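Galactitol 1-phosphate 5-dehydrogenase (Escherichia coli, PDB 4UEJ) oxidises galactitol 1-phosphate to D-tagatose 6-phosphate with NAD+ as a zinc-dependent, homodimeric member of the zinc-containing alcohol dehydrogenase family. Local coordinates at residues K2-V14 against I45-L57. Numbering follows the deposited sequence.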
loop_
_atom_site.group_PDB
_atom_site.type_symbol
_atom_site.label_atom_id
_atom_site.label_comp_id
_atom_site.label_asym_id
_atom_site.label_seq_id
_atom_site.Cartn_x
_atom_site.Cartn_y
_atom_site.Cartn_z
ATOM N N LYS A 2 23.742 -36.168 11.615
ATOM C CA LYS A 2 22.290 -36.152 11.701
ATOM C C LYS A 2 21.704 -34.920 11.043
ATOM O O LYS A 2 22.358 -33.882 10.941
ATOM C CB LYS A 2 21.829 -36.203 13.159
ATOM C CG LYS A 2 21.962 -37.561 13.820
ATOM C CD LYS A 2 21.422 -37.525 15.238
ATOM C CE LYS A 2 21.593 -38.878 15.909
ATOM N NZ LYS A 2 22.964 -39.427 15.700
ATOM N N SER A 3 20.459 -35.049 10.607
ATOM C CA SER A 3 19.681 -33.909 10.141
ATOM C C SER A 3 18.201 -34.231 10.262
ATOM O O SER A 3 17.820 -35.396 10.399
ATOM C CB SER A 3 20.034 -33.554 8.693
ATOM O OG SER A 3 19.767 -34.644 7.829
ATOM N N VAL A 4 17.364 -33.201 10.218
ATOM C CA VAL A 4 15.929 -33.417 10.171
ATOM C C VAL A 4 15.453 -33.295 8.732
ATOM O O VAL A 4 15.713 -32.297 8.062
ATOM C CB VAL A 4 15.166 -32.425 11.055
ATOM C CG1 VAL A 4 13.688 -32.787 11.088
ATOM C CG2 VAL A 4 15.738 -32.431 12.456
ATOM N N VAL A 5 14.769 -34.324 8.256
ATOM C CA VAL A 5 14.286 -34.337 6.886
ATOM C C VAL A 5 12.766 -34.439 6.855
ATOM O O VAL A 5 12.181 -35.340 7.458
ATOM C CB VAL A 5 14.901 -35.504 6.089
ATOM C CG1 VAL A 5 14.416 -35.474 4.660
ATOM C CG2 VAL A 5 16.423 -35.432 6.139
ATOM N N ASN A 6 12.130 -33.503 6.158
ATOM C CA ASN A 6 10.684 -33.522 5.991
ATOM C C ASN A 6 10.299 -34.097 4.646
ATOM O O ASN A 6 10.896 -33.750 3.624
ATOM C CB ASN A 6 10.108 -32.116 6.126
ATOM C CG ASN A 6 10.542 -31.443 7.395
ATOM O OD1 ASN A 6 9.961 -31.663 8.456
ATOM N ND2 ASN A 6 11.577 -30.620 7.302
ATOM N N ASP A 7 9.305 -34.980 4.643
ATOM C CA ASP A 7 8.803 -35.514 3.387
ATOM C C ASP A 7 7.342 -35.137 3.190
ATOM O O ASP A 7 6.718 -34.548 4.074
ATOM C CB ASP A 7 8.968 -37.030 3.330
ATOM C CG ASP A 7 9.311 -37.515 1.938
ATOM O OD1 ASP A 7 8.462 -37.375 1.031
ATOM O OD2 ASP A 7 10.442 -38.009 1.745
ATOM N N THR A 8 6.818 -35.471 2.015
ATOM C CA THR A 8 5.439 -35.170 1.646
ATOM C C THR A 8 4.456 -35.626 2.723
ATOM O O THR A 8 4.663 -36.659 3.359
ATOM C CB THR A 8 5.075 -35.835 0.298
ATOM O OG1 THR A 8 5.994 -35.403 -0.712
ATOM C CG2 THR A 8 3.659 -35.479 -0.129
ATOM N N ASP A 9 3.416 -34.822 2.938
ATOM C CA ASP A 9 2.310 -35.149 3.838
ATOM C C ASP A 9 2.709 -35.206 5.313
ATOM O O ASP A 9 2.161 -35.997 6.081
ATOM C CB ASP A 9 1.664 -36.475 3.429
ATOM C CG ASP A 9 0.989 -36.397 2.076
ATOM O OD1 ASP A 9 0.280 -35.399 1.821
ATOM O OD2 ASP A 9 1.171 -37.331 1.268
ATOM N N GLY A 10 3.666 -34.368 5.697
ATOM C CA GLY A 10 3.942 -34.123 7.099
ATOM C C GLY A 10 4.749 -35.169 7.842
ATOM O O GLY A 10 4.674 -35.247 9.064
ATOM N N ILE A 11 5.528 -35.969 7.125
ATOM C CA ILE A 11 6.374 -36.944 7.801
ATOM C C ILE A 11 7.725 -36.310 8.127
ATOM O O ILE A 11 8.384 -35.732 7.260
ATOM C CB ILE A 11 6.564 -38.229 6.966
ATOM C CG1 ILE A 11 5.393 -39.189 7.189
ATOM C CG2 ILE A 11 7.837 -38.945 7.364
ATOM C CD1 ILE A 11 4.082 -38.740 6.586
ATOM N N VAL A 12 8.107 -36.396 9.398
ATOM C CA VAL A 12 9.382 -35.871 9.868
ATOM C C VAL A 12 10.310 -37.007 10.280
ATOM O O VAL A 12 9.941 -37.872 11.079
ATOM C CB VAL A 12 9.195 -34.900 11.059
ATOM C CG1 VAL A 12 10.542 -34.521 11.659
ATOM C CG2 VAL A 12 8.434 -33.655 10.618
ATOM N N ARG A 13 11.513 -37.006 9.722
ATOM C CA ARG A 13 12.482 -38.054 10.002
ATOM C C ARG A 13 13.810 -37.456 10.427
ATOM O O ARG A 13 14.168 -36.363 10.006
ATOM C CB ARG A 13 12.689 -38.950 8.771
ATOM C CG ARG A 13 11.474 -39.785 8.382
ATOM C CD ARG A 13 11.775 -40.738 7.221
ATOM N NE ARG A 13 11.999 -40.028 5.963
ATOM C CZ ARG A 13 13.200 -39.757 5.457
ATOM N NH1 ARG A 13 14.296 -40.143 6.100
ATOM N NH2 ARG A 13 13.306 -39.104 4.305
ATOM N N VAL A 14 14.539 -38.174 11.270
ATOM C CA VAL A 14 15.917 -37.813 11.555
ATOM C C VAL A 14 16.814 -38.723 10.727
ATOM O O VAL A 14 16.766 -39.945 10.850
ATOM C CB VAL A 14 16.247 -37.930 13.045
ATOM C CG1 VAL A 14 15.716 -39.237 13.597
ATOM C CG2 VAL A 14 17.745 -37.794 13.267
ATOM N N ILE A 45 6.219 -28.076 6.078
ATOM C CA ILE A 45 6.231 -29.380 6.715
ATOM C C ILE A 45 4.894 -30.092 6.549
ATOM O O ILE A 45 4.840 -31.269 6.183
ATOM C CB ILE A 45 6.563 -29.259 8.219
ATOM C CG1 ILE A 45 7.929 -28.599 8.404
ATOM C CG2 ILE A 45 6.545 -30.624 8.882
ATOM C CD1 ILE A 45 8.222 -28.169 9.824
ATOM N N PHE A 46 3.810 -29.371 6.797
ATOM C CA PHE A 46 2.519 -30.030 6.915
ATOM C C PHE A 46 1.578 -29.824 5.735
ATOM O O PHE A 46 0.645 -30.613 5.549
ATOM C CB PHE A 46 1.836 -29.574 8.204
ATOM C CG PHE A 46 2.577 -29.978 9.441
ATOM C CD1 PHE A 46 2.424 -31.248 9.969
ATOM C CD2 PHE A 46 3.448 -29.100 10.060
ATOM C CE1 PHE A 46 3.115 -31.628 11.103
ATOM C CE2 PHE A 46 4.141 -29.477 11.198
ATOM C CZ PHE A 46 3.972 -30.741 11.718
ATOM N N LYS A 47 1.797 -28.766 4.953
ATOM C CA LYS A 47 0.846 -28.403 3.895
ATOM C C LYS A 47 1.419 -28.576 2.501
ATOM O O LYS A 47 0.975 -27.914 1.563
ATOM C CB LYS A 47 0.359 -26.952 4.046
ATOM C CG LYS A 47 -0.416 -26.628 5.321
ATOM C CD LYS A 47 -0.844 -27.872 6.091
ATOM C CE LYS A 47 -2.306 -28.231 5.990
ATOM N NZ LYS A 47 -2.505 -29.592 6.579
ATOM N N ASN A 48 2.395 -29.472 2.377
ATOM C CA ASN A 48 3.093 -29.704 1.118
ATOM C C ASN A 48 3.489 -28.394 0.439
ATOM O O ASN A 48 3.359 -28.247 -0.775
ATOM C CB ASN A 48 2.234 -30.562 0.186
ATOM C CG ASN A 48 2.102 -31.994 0.681
ATOM O OD1 ASN A 48 2.969 -32.494 1.404
ATOM N ND2 ASN A 48 1.017 -32.661 0.298
ATOM N N GLY A 49 3.979 -27.448 1.238
ATOM C CA GLY A 49 4.308 -26.120 0.752
ATOM C C GLY A 49 5.781 -25.888 0.469
ATOM O O GLY A 49 6.190 -24.768 0.167
ATOM N N ALA A 50 6.586 -26.939 0.570
ATOM C CA ALA A 50 8.002 -26.831 0.243
ATOM C C ALA A 50 8.205 -26.974 -1.260
ATOM O O ALA A 50 7.392 -27.592 -1.945
ATOM C CB ALA A 50 8.814 -27.881 0.994
ATOM N N HIS A 51 9.300 -26.414 -1.766
ATOM C CA HIS A 51 9.608 -26.486 -3.194
ATOM C C HIS A 51 9.933 -27.906 -3.660
ATOM O O HIS A 51 9.786 -28.235 -4.839
ATOM C CB HIS A 51 10.771 -25.552 -3.525
ATOM C CG HIS A 51 10.410 -24.103 -3.473
ATOM N ND1 HIS A 51 10.974 -23.226 -2.570
ATOM C CD2 HIS A 51 9.536 -23.375 -4.207
ATOM C CE1 HIS A 51 10.470 -22.020 -2.757
ATOM N NE2 HIS A 51 9.594 -22.084 -3.743
ATOM N N TYR A 52 10.371 -28.750 -2.734
ATOM C CA TYR A 52 10.676 -30.135 -3.068
ATOM C C TYR A 52 10.690 -31.008 -1.818
ATOM O O TYR A 52 10.837 -30.508 -0.699
ATOM C CB TYR A 52 12.024 -30.231 -3.798
ATOM C CG TYR A 52 13.197 -29.713 -2.994
ATOM C CD1 TYR A 52 13.563 -28.374 -3.047
ATOM C CD2 TYR A 52 13.933 -30.564 -2.176
ATOM C CE1 TYR A 52 14.635 -27.891 -2.296
ATOM C CE2 TYR A 52 15.002 -30.097 -1.426
ATOM C CZ TYR A 52 15.352 -28.763 -1.492
ATOM O OH TYR A 52 16.418 -28.306 -0.742
ATOM N N TYR A 53 10.531 -32.311 -2.029
ATOM C CA TYR A 53 10.666 -33.307 -0.974
ATOM C C TYR A 53 11.500 -34.473 -1.497
ATOM O O TYR A 53 11.417 -34.812 -2.678
ATOM C CB TYR A 53 9.295 -33.799 -0.493
ATOM C CG TYR A 53 8.445 -32.707 0.104
ATOM C CD1 TYR A 53 8.615 -32.312 1.425
ATOM C CD2 TYR A 53 7.484 -32.056 -0.659
ATOM C CE1 TYR A 53 7.842 -31.308 1.975
ATOM C CE2 TYR A 53 6.708 -31.046 -0.122
ATOM C CZ TYR A 53 6.889 -30.679 1.197
ATOM O OH TYR A 53 6.122 -29.673 1.737
ATOM N N PRO A 54 12.320 -35.080 -0.626
ATOM C CA PRO A 54 12.541 -34.688 0.771
ATOM C C PRO A 54 13.353 -33.406 0.883
ATOM O O PRO A 54 14.069 -33.058 -0.051
ATOM C CB PRO A 54 13.317 -35.873 1.344
ATOM C CG PRO A 54 14.024 -36.455 0.164
ATOM C CD PRO A 54 13.082 -36.288 -0.986
ATOM N N ILE A 55 13.233 -32.707 2.006
ATOM C CA ILE A 55 13.923 -31.438 2.166
ATOM C C ILE A 55 14.399 -31.295 3.601
ATOM O O ILE A 55 13.774 -31.814 4.522
ATOM C CB ILE A 55 13.007 -30.249 1.779
ATOM C CG1 ILE A 55 13.793 -28.940 1.699
ATOM C CG2 ILE A 55 11.837 -30.123 2.747
ATOM C CD1 ILE A 55 12.973 -27.772 1.134
ATOM N N THR A 56 15.529 -30.625 3.787
ATOM C CA THR A 56 15.963 -30.263 5.126
ATOM C C THR A 56 15.804 -28.758 5.273
ATOM O O THR A 56 16.405 -27.980 4.528
ATOM C CB THR A 56 17.418 -30.693 5.400
ATOM O OG1 THR A 56 17.494 -32.125 5.397
ATOM C CG2 THR A 56 17.887 -30.176 6.756
ATOM N N LEU A 57 14.969 -28.347 6.221
ATOM C CA LEU A 57 14.676 -26.931 6.398
ATOM C C LEU A 57 15.656 -26.269 7.371
ATOM O O LEU A 57 16.627 -26.885 7.817
ATOM C CB LEU A 57 13.235 -26.754 6.889
ATOM C CG LEU A 57 12.135 -27.328 5.984
ATOM C CD1 LEU A 57 10.757 -27.229 6.649
ATOM C CD2 LEU A 57 12.136 -26.630 4.640
HETATM O O HOH W 1 6.985 -32.850 6.366
#
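Val5 packs against Pro54 and Thr56 where the N-terminal hairpin meets the loop leading to the zinc ligand His59, whose site is probably the catalytic one. Its CG1 lies beside Pro54 CB at 3.5 Å, and CG2 meets the Thr56 hydroxyl. Asn6 forms a single antiparallel bridge with Ile55. Asn6 N gives a hydrogen bond of 2.9 Å to Ile55 O, and Ile55 N returns a hydrogen bond of 3.0 Å to Asn6 O. The Asn6 carbonyl oxygen also sits at the edge of the Tyr53 ring, near its plane. Asn6 CG lies anti to the carbonyl carbon (chi1 -53°), which carries the amide across two aliphatic side chains. OD1 faces CG1 and CG2 of Ile45; Asn6 ND2 lies 3.5 Å from Leu57 CD1. Asp7 runs alongside Pro54, a residue preceded by a cis peptide bond, and OD2 approaches its CB. Asp7 OD1 accepts a hydrogen bond from Thr8 N on its anti side. A water within hydrogen-bonding distance of both Asp7 O and Ile45 O links the hairpin to the end of helix 41-46. Thr8 CA stands over one face of the Tyr53 ring, 4.2 Å from its centroid, a CH-pi contact. The Tyr53 hydroxyl is hydrogen-bonded to Ala50 N and Arg44 O. Two hydrogen bonds join Asp9 and Asn48. Asp9 N reaches a lone pair of Asn48 OD1 at 2.8 Å, in the carbonyl plane. Asn48 ND2 meets Asp9 OD1 at 3.2 Å from above the carboxylate plane. Gly10 then brings CA to 3.1 Å from Ile45 O, a CA-H...O contact. Val12 CG2 rests on Ile45 CG2, and Ile45 also touches Val330 of helix 323-333. The contact thus joins hairpin 2-7/11-16 to segment 45-57 of the GroES-like domain: one bridge pairs the backbones, and two hydrogen bonds orient the Asn48 amide, tying it to Asp9's backbone and carboxylate.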